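Local coordinates for protein twin-arginine translocation pathway signal (Rhodoferax ferrireducens, PDB 5IM2) that probably serves as the solute-binding protein of a TRAP transporter, holding a small carboxylate such as the benzoate that copurified with it, at residues Gln99-Ala104 with Ala120-Arg125; Arg125-Glu130 with Glu341-Arg346; Phe129-Met134 with Thr195-Lys200; Gln150-Asp155 with Gly350-Thr355. One frame throughout, in Å; residues are numbered along the deposited sequence.

Contact 1: residues Gln99-Ala104 with Ala120-Arg125; sequences QLYDQA and AGRFPR
F123 drives the edge of its ring into the face of Y101, and beside this pair R122 grips D102. The ring pair is the tight, buried part. CZ of F123 sits 3.6 Å above the plane of the Y101 ring, over its centre. The two planes stand at 67°, an edge-to-face (T-shaped) pair. Y101 turns its ring to the loop because CG is anti to its backbone N (chi1 -172°). Its OH is held elsewhere, by D159 and T160, and this fixes the far end of the ring. CG of R122 lies over the middle of one face of the F123 ring.

The looser, partly exposed side is the salt bridge. R122 bends at chi2 and meets D102 end-on, with two nitrogens on two oxygens. NH2 reaches OD1 of D102 at 2.8 Å, a fairly straight bond. NH1 reaches OD2 of D102 at 3.2 Å, the longer arm of the fork. Both oxygens are met on their syn sides, with the nitrogens somewhat out of the carboxylate plane. The two flat groups are 16° apart. With an alanine here instead of D102, the R122 guanidinium would probably lose this mate and be freer to turn, with D159 as a long, weak ion partner. The contact ties helix 100-106 to the loop after strand 111-114, within the periplasmic-binding-protein type fold of the DctP family.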
loop_
_atom_site.group_PDB
_atom_site.type_symbol
_atom_site.label_atom_id
_atom_site.label_comp_id
_atom_site.label_asym_id
_atom_site.label_seq_id
_atom_site.Cartn_x
_atom_site.Cartn_y
_atom_site.Cartn_z
ATOM N N GLN A 99 13.757 -3.508 -4.622
ATOM C CA GLN A 99 14.957 -2.687 -4.781
ATOM C C GLN A 99 14.673 -1.204 -5.031
ATOM O O GLN A 99 15.621 -0.409 -5.029
ATOM C CB GLN A 99 15.819 -3.268 -5.910
ATOM C CG GLN A 99 16.430 -4.666 -5.543
ATOM C CD GLN A 99 16.735 -5.561 -6.769
ATOM O OE1 GLN A 99 16.825 -5.085 -7.903
ATOM N NE2 GLN A 99 16.900 -6.867 -6.528
ATOM N N LEU A 100 13.407 -0.804 -5.209
ATOM C CA LEU A 100 13.095 0.591 -5.550
ATOM C C LEU A 100 13.637 1.558 -4.515
ATOM O O LEU A 100 14.311 2.542 -4.857
ATOM C CB LEU A 100 11.586 0.777 -5.716
ATOM C CG LEU A 100 11.042 0.314 -7.072
ATOM C CD1 LEU A 100 9.536 0.177 -7.001
ATOM C CD2 LEU A 100 11.451 1.204 -8.256
ATOM N N TYR A 101 13.374 1.288 -3.234
ATOM C CA TYR A 101 13.791 2.229 -2.195
ATOM C C TYR A 101 15.294 2.498 -2.266
ATOM O O TYR A 101 15.721 3.654 -2.296
ATOM C CB TYR A 101 13.371 1.718 -0.814
ATOM C CG TYR A 101 13.589 2.728 0.273
ATOM C CD1 TYR A 101 12.620 3.687 0.560
ATOM C CD2 TYR A 101 14.787 2.759 0.981
ATOM C CE1 TYR A 101 12.839 4.632 1.538
ATOM C CE2 TYR A 101 15.013 3.695 1.964
ATOM C CZ TYR A 101 14.029 4.631 2.236
ATOM O OH TYR A 101 14.279 5.570 3.224
ATOM N N ASP A 102 16.109 1.443 -2.356
ATOM C CA ASP A 102 17.558 1.608 -2.430
ATOM C C ASP A 102 18.007 2.302 -3.709
ATOM O O ASP A 102 19.065 2.948 -3.712
ATOM C CB ASP A 102 18.245 0.252 -2.274
ATOM C CG ASP A 102 18.262 -0.203 -0.835
ATOM O OD1 ASP A 102 18.454 0.678 0.030
ATOM O OD2 ASP A 102 18.025 -1.402 -0.569
ATOM N N GLN A 103 17.247 2.180 -4.802
ATOM C CA GLN A 103 17.610 2.912 -6.012
ATOM C C GLN A 103 17.502 4.416 -5.802
ATOM O O GLN A 103 18.334 5.181 -6.315
ATOM C CB GLN A 103 16.737 2.501 -7.192
ATOM C CG GLN A 103 17.023 1.117 -7.743
ATOM C CD GLN A 103 16.010 0.664 -8.784
ATOM O OE1 GLN A 103 15.031 1.365 -9.087
ATOM N NE2 GLN A 103 16.224 -0.541 -9.318
ATOM N N ALA A 104 16.472 4.867 -5.080
ATOM C CA ALA A 104 16.369 6.287 -4.754
ATOM C C ALA A 104 17.452 6.671 -3.769
ATOM O O ALA A 104 18.173 7.652 -3.968
ATOM C CB ALA A 104 14.988 6.636 -4.178
ATOM N N ALA A 120 11.666 -7.103 3.410
ATOM C CA ALA A 120 11.389 -7.766 4.686
ATOM C C ALA A 120 12.062 -7.114 5.896
ATOM O O ALA A 120 13.280 -6.947 5.930
ATOM C CB ALA A 120 11.850 -9.222 4.569
ATOM N N GLY A 121 11.259 -6.767 6.905
ATOM C CA GLY A 121 11.761 -6.248 8.170
ATOM C C GLY A 121 12.675 -5.028 8.127
ATOM O O GLY A 121 13.286 -4.684 9.141
ATOM N N ARG A 122 12.763 -4.342 6.984
ATOM C CA ARG A 122 13.553 -3.114 6.884
ATOM C C ARG A 122 12.851 -1.920 7.536
ATOM O O ARG A 122 13.513 -1.043 8.102
ATOM C CB ARG A 122 13.822 -2.788 5.418
ATOM C CG ARG A 122 14.482 -1.465 5.125
ATOM C CD ARG A 122 15.995 -1.547 5.103
ATOM N NE ARG A 122 16.555 -0.380 4.418
ATOM C CZ ARG A 122 16.816 -0.304 3.109
ATOM N NH1 ARG A 122 16.598 -1.336 2.289
ATOM N NH2 ARG A 122 17.323 0.818 2.611
ATOM N N PHE A 123 11.525 -1.856 7.451
ATOM C CA PHE A 123 10.750 -0.706 7.927
ATOM C C PHE A 123 9.703 -1.198 8.925
ATOM O O PHE A 123 8.506 -1.224 8.642
ATOM C CB PHE A 123 10.111 0.054 6.767
ATOM C CG PHE A 123 11.065 0.446 5.712
ATOM C CD1 PHE A 123 11.975 1.487 5.927
ATOM C CD2 PHE A 123 11.109 -0.235 4.496
ATOM C CE1 PHE A 123 12.891 1.860 4.946
ATOM C CE2 PHE A 123 12.009 0.137 3.519
ATOM C CZ PHE A 123 12.901 1.199 3.737
ATOM N N PRO A 124 10.137 -1.609 10.121
ATOM C CA PRO A 124 9.206 -2.273 11.035
ATOM C C PRO A 124 8.137 -1.368 11.603
ATOM O O PRO A 124 7.023 -1.843 11.839
ATOM C CB PRO A 124 10.125 -2.806 12.137
ATOM C CG PRO A 124 11.328 -1.935 12.101
ATOM C CD PRO A 124 11.512 -1.595 10.643
ATOM N N ARG A 125 8.413 -0.090 11.858
ATOM C CA ARG A 125 7.417 0.685 12.602
ATOM C C ARG A 125 6.222 1.126 11.747
ATOM O O ARG A 125 5.105 1.268 12.270
ATOM C CB ARG A 125 8.086 1.898 13.239
ATOM C CG ARG A 125 8.969 1.557 14.394
ATOM C CD ARG A 125 9.843 2.707 14.788
ATOM N NE ARG A 125 10.966 2.824 13.884
ATOM C CZ ARG A 125 12.007 3.630 14.077
ATOM N NH1 ARG A 125 12.059 4.433 15.135
ATOM N NH2 ARG A 125 12.990 3.642 13.196
#

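Contact 2: residues Arg125-Glu130 with Glu341-Arg346; sequences RIEVFE and EDMNQR
This is a small, buried packing contact between R125, E127 and M343. It sits where the 3-10 turn 126-130 meets the last turn of helix 334-345, in the DctP-type solute-binding fold. No hydrogen bond crosses between the two segments. M343 does the work. Its CG stands beside the backbone N (chi1 -66°) and the chain bends at chi2, which swings the thioether toward the start of the 3-10 turn. SD of M343 then lies 4.2 Å from CG of R125. Beyond CG the R125 chain leads away from the methionine, to salt bridges with D155 and E156. R125 thus offers M343 its CG methylene and spends its charge elsewhere.

E127 points toward the helix, but its carboxylate is also engaged away from M343. OE2 is paired with R196. R196 also reaches D342, so one arginine lies between two acidic groups that would otherwise probably repel each other. OE1 of E127 and OD2 of D342 are 5.2 Å apart. D342 has a second cationic partner one turn on. NE of R346 donates to OD2 of D342 at 3.1 Å, in the plane of its guanidinium but from above the carboxylate plane. Next to this charged cluster, the CE methyl of M343 stands 4.5 Å from OE1 of E127.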
loop_
_atom_site.group_PDB
_atom_site.type_symbol
_atom_site.label_atom_id
_atom_site.label_comp_id
_atom_site.label_asym_id
_atom_site.label_seq_id
_atom_site.Cartn_x
_atom_site.Cartn_y
_atom_site.Cartn_z
ATOM N N ARG A 125 8.413 -0.090 11.858
ATOM C CA ARG A 125 7.417 0.685 12.602
ATOM C C ARG A 125 6.222 1.126 11.747
ATOM O O ARG A 125 5.105 1.268 12.270
ATOM C CB ARG A 125 8.086 1.898 13.239
ATOM C CG ARG A 125 8.969 1.557 14.394
ATOM C CD ARG A 125 9.843 2.707 14.788
ATOM N NE ARG A 125 10.966 2.824 13.884
ATOM C CZ ARG A 125 12.007 3.630 14.077
ATOM N NH1 ARG A 125 12.059 4.433 15.135
ATOM N NH2 ARG A 125 12.990 3.642 13.196
ATOM N N ILE A 126 6.413 1.346 10.440
ATOM C CA ILE A 126 5.292 1.769 9.613
ATOM C C ILE A 126 4.268 0.648 9.453
ATOM O O ILE A 126 3.112 0.892 9.071
ATOM C CB ILE A 126 5.791 2.267 8.245
ATOM C CG1 ILE A 126 4.663 3.005 7.542
ATOM C CG2 ILE A 126 6.308 1.142 7.384
ATOM C CD1 ILE A 126 5.040 3.516 6.138
ATOM N N GLU A 127 4.675 -0.588 9.761
ATOM C CA GLU A 127 3.818 -1.758 9.617
ATOM C C GLU A 127 2.587 -1.740 10.516
ATOM O O GLU A 127 1.695 -2.566 10.320
ATOM C CB GLU A 127 4.582 -3.043 9.955
ATOM C CG GLU A 127 5.695 -3.475 9.065
ATOM C CD GLU A 127 6.376 -4.747 9.620
ATOM O OE1 GLU A 127 6.319 -5.015 10.866
ATOM O OE2 GLU A 127 6.975 -5.481 8.820
ATOM N N VAL A 128 2.518 -0.838 11.497
ATOM C CA VAL A 128 1.363 -0.766 12.379
ATOM C C VAL A 128 0.085 -0.579 11.554
ATOM O O VAL A 128 -1.003 -1.023 11.947
ATOM C CB VAL A 128 1.584 0.361 13.412
ATOM C CG1 VAL A 128 1.544 1.738 12.762
ATOM C CG2 VAL A 128 0.596 0.230 14.559
ATOM N N PHE A 129 0.192 0.082 10.408
ATOM C CA PHE A 129 -0.991 0.386 9.595
ATOM C C PHE A 129 -1.470 -0.790 8.774
ATOM O O PHE A 129 -2.589 -0.742 8.227
ATOM C CB PHE A 129 -0.692 1.584 8.690
ATOM C CG PHE A 129 -0.583 2.848 9.464
ATOM C CD1 PHE A 129 -1.720 3.492 9.926
ATOM C CD2 PHE A 129 0.661 3.343 9.856
ATOM C CE1 PHE A 129 -1.619 4.605 10.708
ATOM C CE2 PHE A 129 0.767 4.468 10.639
ATOM C CZ PHE A 129 -0.362 5.093 11.079
ATOM N N GLU A 130 -0.670 -1.852 8.732
ATOM C CA GLU A 130 -0.956 -3.091 8.025
ATOM C C GLU A 130 -1.530 -4.162 8.942
ATOM O O GLU A 130 -1.865 -5.253 8.469
ATOM C CB GLU A 130 0.321 -3.622 7.349
ATOM C CG GLU A 130 0.837 -2.630 6.312
ATOM C CD GLU A 130 2.092 -3.067 5.584
ATOM O OE1 GLU A 130 2.718 -4.061 5.979
ATOM O OE2 GLU A 130 2.448 -2.384 4.606
ATOM N N GLU A 341 5.186 -6.902 20.583
ATOM C CA GLU A 341 6.314 -7.603 21.182
ATOM C C GLU A 341 7.565 -7.495 20.306
ATOM O O GLU A 341 8.678 -7.292 20.817
ATOM C CB GLU A 341 5.903 -9.051 21.421
ATOM C CG GLU A 341 6.864 -9.866 22.254
ATOM C CD GLU A 341 6.255 -11.178 22.721
ATOM O OE1 GLU A 341 5.138 -11.506 22.262
ATOM O OE2 GLU A 341 6.884 -11.877 23.549
ATOM N N ASP A 342 7.405 -7.615 18.982
ATOM C CA ASP A 342 8.535 -7.453 18.065
ATOM C C ASP A 342 9.123 -6.047 18.138
ATOM O O ASP A 342 10.352 -5.882 18.062
ATOM C CB ASP A 342 8.107 -7.770 16.631
ATOM C CG ASP A 342 9.265 -7.773 15.681
ATOM O OD1 ASP A 342 10.313 -8.358 16.036
ATOM O OD2 ASP A 342 9.150 -7.193 14.585
ATOM N N MET A 343 8.269 -5.016 18.250
ATOM C CA MET A 343 8.786 -3.650 18.369
ATOM C C MET A 343 9.559 -3.479 19.677
ATOM O O MET A 343 10.616 -2.841 19.706
ATOM C CB MET A 343 7.653 -2.627 18.289
ATOM C CG MET A 343 6.919 -2.556 16.922
ATOM S SD MET A 343 7.980 -2.413 15.461
ATOM C CE MET A 343 7.899 -4.126 14.941
ATOM N N ASN A 344 9.038 -4.021 20.774
ATOM C CA ASN A 344 9.751 -3.919 22.039
ATOM C C ASN A 344 11.128 -4.565 21.940
ATOM O O ASN A 344 12.117 -4.031 22.461
ATOM C CB ASN A 344 8.956 -4.592 23.161
ATOM C CG ASN A 344 7.684 -3.851 23.526
ATOM O OD1 ASN A 344 7.526 -2.655 23.257
ATOM N ND2 ASN A 344 6.764 -4.572 24.156
ATOM N N GLN A 345 11.211 -5.743 21.308
ATOM C CA GLN A 345 12.504 -6.391 21.143
ATOM C C GLN A 345 13.449 -5.583 20.261
ATOM O O GLN A 345 14.670 -5.755 20.364
ATOM C CB GLN A 345 12.313 -7.789 20.557
ATOM C CG GLN A 345 11.852 -8.804 21.578
ATOM C CD GLN A 345 10.920 -9.852 21.001
ATOM O OE1 GLN A 345 10.869 -10.061 19.786
ATOM N NE2 GLN A 345 10.173 -10.518 21.878
ATOM N N ARG A 346 12.916 -4.736 19.378
ATOM C CA ARG A 346 13.736 -3.871 18.539
ATOM C C ARG A 346 14.135 -2.578 19.241
ATOM O O ARG A 346 14.815 -1.746 18.630
ATOM C CB ARG A 346 12.999 -3.568 17.241
ATOM C CG ARG A 346 12.849 -4.779 16.382
ATOM C CD ARG A 346 11.974 -4.443 15.207
ATOM N NE ARG A 346 11.740 -5.563 14.312
ATOM C CZ ARG A 346 12.459 -5.832 13.228
ATOM N NH1 ARG A 346 13.479 -5.060 12.876
ATOM N NH2 ARG A 346 12.142 -6.878 12.486
#

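Contact 3: residues Phe129-Met134 with Thr195-Lys200; sequences FELPFM and TRQVTK
E130 reaches across to T195 at the start of helix 196-205, and its side chain can be followed atom by atom. CB packs on CB of Q197, 4.1 Å away. From CG the chain runs out extended (chi2 -180°), which carries the carboxylate to T195. CD lies 3.7 Å from OG1 of T195. At the tip, OE1 accepts the T195 hydroxyl, with OG1 at 2.9 Å. The hydroxyl comes from well above the carboxylate plane, 55° out of it. OE1 accepts a second hydrogen bond, from a water at 2.7 Å, and that water accepts from N of Q197. OE2 faces CG2 of T195 at 3.8 Å and takes its own hydrogen bond from N of T262.

A second water joins the backbones, donating to O of E130 and, at 3.2 Å, to O of Q197. Elsewhere a methyl meets the amide: L131 and Q197 lie side by side, and CD2 of L131 is 3.7 Å from OE1 of Q197. The NE2 end of that amide is given to OE1 of E127. Were a leucine to stand in place of E130, the T195 hydroxyl and the bridging water would probably be left without their shared acceptor, and N of T262 without its partner.

T195 is the N-cap residue of its helix, and it follows the benzoate-pocket residues R192 and P194. The buried carboxylate is thus satisfied by a hydroxyl, a water and a backbone N-H. The nearby helix N-terminus would probably help to stabilise its negative charge.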
loop_
_atom_site.group_PDB
_atom_site.type_symbol
_atom_site.label_atom_id
_atom_site.label_comp_id
_atom_site.label_asym_id
_atom_site.label_seq_id
_atom_site.Cartn_x
_atom_site.Cartn_y
_atom_site.Cartn_z
ATOM N N PHE A 129 0.192 0.082 10.408
ATOM C CA PHE A 129 -0.991 0.386 9.595
ATOM C C PHE A 129 -1.470 -0.790 8.774
ATOM O O PHE A 129 -2.589 -0.742 8.227
ATOM C CB PHE A 129 -0.692 1.584 8.690
ATOM C CG PHE A 129 -0.583 2.848 9.464
ATOM C CD1 PHE A 129 -1.720 3.492 9.926
ATOM C CD2 PHE A 129 0.661 3.343 9.856
ATOM C CE1 PHE A 129 -1.619 4.605 10.708
ATOM C CE2 PHE A 129 0.767 4.468 10.639
ATOM C CZ PHE A 129 -0.362 5.093 11.079
ATOM N N GLU A 130 -0.670 -1.852 8.732
ATOM C CA GLU A 130 -0.956 -3.091 8.025
ATOM C C GLU A 130 -1.530 -4.162 8.942
ATOM O O GLU A 130 -1.865 -5.253 8.469
ATOM C CB GLU A 130 0.321 -3.622 7.349
ATOM C CG GLU A 130 0.837 -2.630 6.312
ATOM C CD GLU A 130 2.092 -3.067 5.584
ATOM O OE1 GLU A 130 2.718 -4.061 5.979
ATOM O OE2 GLU A 130 2.448 -2.384 4.606
ATOM N N LEU A 131 -1.725 -3.857 10.226
ATOM C CA LEU A 131 -2.276 -4.813 11.167
ATOM C C LEU A 131 -3.774 -4.978 10.945
ATOM O O LEU A 131 -4.421 -4.149 10.300
ATOM C CB LEU A 131 -2.003 -4.361 12.606
ATOM C CG LEU A 131 -0.524 -4.228 12.991
ATOM C CD1 LEU A 131 -0.417 -3.598 14.328
ATOM C CD2 LEU A 131 0.141 -5.579 13.002
ATOM N N PRO A 132 -4.363 -6.046 11.456
ATOM C CA PRO A 132 -5.759 -6.313 11.108
ATOM C C PRO A 132 -6.685 -5.207 11.609
ATOM O O PRO A 132 -6.558 -4.725 12.743
ATOM C CB PRO A 132 -6.037 -7.663 11.780
ATOM C CG PRO A 132 -4.731 -8.307 11.778
ATOM C CD PRO A 132 -3.739 -7.218 12.085
ATOM N N PHE A 133 -7.612 -4.806 10.748
ATOM C CA PHE A 133 -8.731 -3.927 11.134
ATOM C C PHE A 133 -8.234 -2.639 11.809
ATOM O O PHE A 133 -8.657 -2.273 12.918
ATOM C CB PHE A 133 -9.722 -4.696 12.010
ATOM C CG PHE A 133 -10.345 -5.863 11.291
ATOM C CD1 PHE A 133 -11.364 -5.657 10.397
ATOM C CD2 PHE A 133 -9.879 -7.149 11.469
ATOM C CE1 PHE A 133 -11.921 -6.683 9.708
ATOM C CE2 PHE A 133 -10.438 -8.194 10.783
ATOM C CZ PHE A 133 -11.480 -7.974 9.906
ATOM N N MET A 134 -7.291 -1.964 11.133
ATOM C CA MET A 134 -6.765 -0.659 11.552
ATOM C C MET A 134 -7.396 0.512 10.806
ATOM O O MET A 134 -7.671 1.558 11.416
ATOM C CB MET A 134 -5.250 -0.591 11.351
ATOM C CG MET A 134 -4.432 -1.448 12.265
ATOM S SD MET A 134 -4.467 -0.857 13.973
ATOM C CE MET A 134 -3.612 0.670 13.809
ATOM N N THR A 195 3.158 -8.096 2.122
ATOM C CA THR A 195 4.135 -7.806 3.162
ATOM C C THR A 195 4.025 -8.854 4.272
ATOM O O THR A 195 3.004 -9.526 4.399
ATOM C CB THR A 195 3.883 -6.446 3.769
ATOM O OG1 THR A 195 2.653 -6.528 4.503
ATOM C CG2 THR A 195 3.779 -5.371 2.692
ATOM N N ARG A 196 5.026 -8.891 5.157
ATOM C CA ARG A 196 5.027 -9.890 6.239
ATOM C C ARG A 196 3.845 -9.716 7.203
ATOM O O ARG A 196 3.348 -10.702 7.751
ATOM C CB ARG A 196 6.363 -9.852 6.989
ATOM C CG ARG A 196 6.496 -8.752 8.010
ATOM C CD ARG A 196 7.754 -8.896 8.872
ATOM N NE ARG A 196 7.818 -7.836 9.879
ATOM C CZ ARG A 196 8.427 -7.932 11.060
ATOM N NH1 ARG A 196 9.050 -9.053 11.418
ATOM N NH2 ARG A 196 8.410 -6.896 11.894
ATOM N N GLN A 197 3.363 -8.487 7.472
ATOM C CA GLN A 197 2.222 -8.437 8.382
ATOM C C GLN A 197 0.968 -9.002 7.741
ATOM O O GLN A 197 0.133 -9.564 8.432
ATOM C CB GLN A 197 1.926 -7.011 8.895
ATOM C CG GLN A 197 2.860 -6.490 9.946
ATOM C CD GLN A 197 3.221 -7.479 11.010
ATOM O OE1 GLN A 197 2.362 -8.203 11.524
ATOM N NE2 GLN A 197 4.482 -7.480 11.394
ATOM N N VAL A 198 0.791 -8.848 6.423
ATOM C CA VAL A 198 -0.396 -9.418 5.810
ATOM C C VAL A 198 -0.259 -10.932 5.707
ATOM O O VAL A 198 -1.234 -11.667 5.911
ATOM C CB VAL A 198 -0.642 -8.763 4.442
ATOM C CG1 VAL A 198 -1.932 -9.269 3.809
ATOM C CG2 VAL A 198 -0.675 -7.244 4.595
ATOM N N THR A 199 0.953 -11.430 5.416
ATOM C CA THR A 199 1.127 -12.890 5.342
ATOM C C THR A 199 1.021 -13.522 6.718
ATOM O O THR A 199 0.488 -14.637 6.845
ATOM C CB THR A 199 2.447 -13.280 4.674
ATOM O OG1 THR A 199 3.557 -12.743 5.388
ATOM C CG2 THR A 199 2.482 -12.848 3.217
ATOM N N LYS A 200 1.430 -12.798 7.767
ATOM C CA LYS A 200 1.215 -13.303 9.125
ATOM C C LYS A 200 -0.268 -13.441 9.430
ATOM O O LYS A 200 -0.705 -14.448 10.015
ATOM C CB LYS A 200 1.909 -12.388 10.126
ATOM C CG LYS A 200 3.404 -12.601 10.150
ATOM C CD LYS A 200 4.094 -11.670 11.122
ATOM C CE LYS A 200 5.607 -11.662 10.889
ATOM N NZ LYS A 200 6.182 -13.039 10.904
HETATM O O HOH W 1 -2.443 -7.825 8.946
HETATM O O HOH W 2 4.537 -5.760 6.924
#

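Contact 4: residues Gln150-Asp155 with Gly350-Thr355; sequences QTMALD and GRQLLT
The last turn of helix 138-152 meets the first turns of helix 350-367, with the CA atoms of M152 and L353 7.4 Å apart. After M152 the first chain leaves helical geometry at A153. M152 is the one residue on its side that makes close contacts. Its CB rests on CD2 of L353 at 3.9 Å, and the two side chains slide past each other in opposite directions. CG of L353 stands beside its own backbone N (chi1 -67°), and CD2 is the branch that meets M152. The M152 chain then folds at chi2 (-56°) and chi3 (-72°). This brings its CE methyl round to the second helix, where it meets CG of Q352 at 3.9 Å. CE also lies 4.1 Å from CD2 of L353, so one leucine methyl touches both the root and the end of the methionine.

Q352 crosses M152 at about a right angle and offers only its aliphatic part. Its NE2 hydrogen-bonds to T356 within its own helix. No hydrogen bond crosses this contact, which is apolar and grades from buried L353 to exposed Q352.

L353 also packs on W339 of helix 334-345 and on R125, which A153 touches too. The end of helix 138-152 therefore sits against helix 350-367, with the 125-130 segment and helix 334-345 alongside.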
loop_
_atom_site.group_PDB
_atom_site.type_symbol
_atom_site.label_atom_id
_atom_site.label_comp_id
_atom_site.label_asym_id
_atom_site.label_seq_id
_atom_site.Cartn_x
_atom_site.Cartn_y
_atom_site.Cartn_z
ATOM N N GLN A 150 6.323 11.051 10.987
ATOM C CA GLN A 150 6.994 12.318 11.224
ATOM C C GLN A 150 7.277 12.523 12.696
ATOM O O GLN A 150 8.305 13.098 13.058
ATOM C CB GLN A 150 6.129 13.466 10.708
ATOM C CG GLN A 150 6.323 13.765 9.262
ATOM C CD GLN A 150 7.634 14.460 8.997
ATOM O OE1 GLN A 150 8.610 13.833 8.580
ATOM N NE2 GLN A 150 7.665 15.766 9.236
ATOM N N THR A 151 6.364 12.094 13.558
ATOM C CA THR A 151 6.459 12.423 14.975
ATOM C C THR A 151 7.034 11.283 15.795
ATOM O O THR A 151 7.750 11.534 16.763
ATOM C CB THR A 151 5.088 12.824 15.531
ATOM O OG1 THR A 151 4.167 11.732 15.419
ATOM C CG2 THR A 151 4.539 14.002 14.762
ATOM N N MET A 152 6.800 10.043 15.375
ATOM C CA MET A 152 7.130 8.860 16.156
ATOM C C MET A 152 8.332 8.080 15.652
ATOM O O MET A 152 8.959 7.371 16.434
ATOM C CB MET A 152 5.951 7.875 16.156
ATOM C CG MET A 152 4.578 8.459 16.567
ATOM S SD MET A 152 4.662 9.226 18.205
ATOM C CE MET A 152 4.783 7.735 19.198
ATOM N N ALA A 153 8.634 8.150 14.362
ATOM C CA ALA A 153 9.563 7.226 13.727
ATOM C C ALA A 153 10.281 7.944 12.589
ATOM O O ALA A 153 10.412 7.425 11.477
ATOM C CB ALA A 153 8.841 5.978 13.220
ATOM N N LEU A 154 10.804 9.138 12.882
ATOM C CA LEU A 154 11.449 9.935 11.850
ATOM C C LEU A 154 12.727 9.279 11.351
ATOM O O LEU A 154 13.118 9.494 10.200
ATOM C CB LEU A 154 11.713 11.336 12.386
ATOM C CG LEU A 154 12.257 12.372 11.407
ATOM C CD1 LEU A 154 11.277 12.667 10.270
ATOM C CD2 LEU A 154 12.595 13.619 12.193
ATOM N N ASP A 155 13.374 8.454 12.173
ATOM C CA ASP A 155 14.629 7.844 11.743
ATOM C C ASP A 155 14.428 6.640 10.829
ATOM O O ASP A 155 15.401 6.175 10.237
ATOM C CB ASP A 155 15.439 7.405 12.950
ATOM C CG ASP A 155 14.685 6.434 13.801
ATOM O OD1 ASP A 155 13.788 6.885 14.552
ATOM O OD2 ASP A 155 14.965 5.223 13.699
ATOM N N GLY A 350 6.525 -0.349 21.699
ATOM C CA GLY A 350 5.532 -0.910 20.793
ATOM C C GLY A 350 4.110 -0.560 21.197
ATOM O O GLY A 350 3.266 -0.244 20.353
ATOM N N ARG A 351 3.830 -0.612 22.493
ATOM C CA ARG A 351 2.527 -0.198 23.006
ATOM C C ARG A 351 2.228 1.256 22.674
ATOM O O ARG A 351 1.113 1.582 22.252
ATOM C CB ARG A 351 2.496 -0.414 24.527
ATOM C CG ARG A 351 1.221 0.058 25.207
ATOM C CD ARG A 351 0.003 -0.557 24.549
ATOM N NE ARG A 351 0.183 -1.991 24.317
ATOM C CZ ARG A 351 -0.556 -2.718 23.483
ATOM N NH1 ARG A 351 -1.530 -2.150 22.787
ATOM N NH2 ARG A 351 -0.316 -4.016 23.341
ATOM N N GLN A 352 3.220 2.151 22.833
ATOM C CA GLN A 352 2.989 3.548 22.473
ATOM C C GLN A 352 2.708 3.685 20.986
ATOM O O GLN A 352 1.837 4.463 20.589
ATOM C CB GLN A 352 4.182 4.421 22.862
ATOM C CG GLN A 352 3.999 5.924 22.563
ATOM C CD GLN A 352 2.896 6.547 23.379
ATOM O OE1 GLN A 352 2.930 6.530 24.625
ATOM N NE2 GLN A 352 1.887 7.097 22.685
ATOM N N LEU A 353 3.442 2.948 20.137
ATOM C CA LEU A 353 3.255 3.118 18.698
ATOM C C LEU A 353 1.853 2.708 18.267
ATOM O O LEU A 353 1.228 3.362 17.421
ATOM C CB LEU A 353 4.305 2.317 17.934
ATOM C CG LEU A 353 5.749 2.825 18.109
ATOM C CD1 LEU A 353 6.671 1.819 17.507
ATOM C CD2 LEU A 353 5.979 4.247 17.475
ATOM N N LEU A 354 1.345 1.615 18.828
ATOM C CA LEU A 354 0.019 1.151 18.436
ATOM C C LEU A 354 -1.069 2.082 18.959
ATOM O O LEU A 354 -2.045 2.375 18.248
ATOM C CB LEU A 354 -0.193 -0.271 18.930
ATOM C CG LEU A 354 -1.577 -0.878 18.675
ATOM C CD1 LEU A 354 -1.856 -1.011 17.198
ATOM C CD2 LEU A 354 -1.689 -2.233 19.338
ATOM N N THR A 355 -0.898 2.559 20.191
ATOM C CA THR A 355 -1.806 3.533 20.794
ATOM C C THR A 355 -1.853 4.812 19.963
ATOM O O THR A 355 -2.940 5.333 19.649
ATOM C CB THR A 355 -1.362 3.801 22.243
ATOM O OG1 THR A 355 -1.448 2.587 22.990
ATOM C CG2 THR A 355 -2.237 4.823 22.933
#

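Overall arrangement
Contacts 2 and 3 are buried, contact 1 passes from buried to partly exposed residues, and contact 4 reaches an exposed one. The loop between strand 111-114 and helix 138-152 supplies one side of contacts 1, 2 and 3 in succession. Contacts 2 and 4 use the consecutive helices 334-345 and 350-367. The chemistry of the four differs with place. Contact 1 pairs aromatic rings with a partly exposed salt bridge. Contact 3 is polar, bridged by water, and lies nearest the benzoate. Contacts 2 and 4 are methionine packing without cross-bonds. Salt bridges link them: R196 of contact 3 to E127 and D342 of contact 2, and R125 to D155 of contact 4.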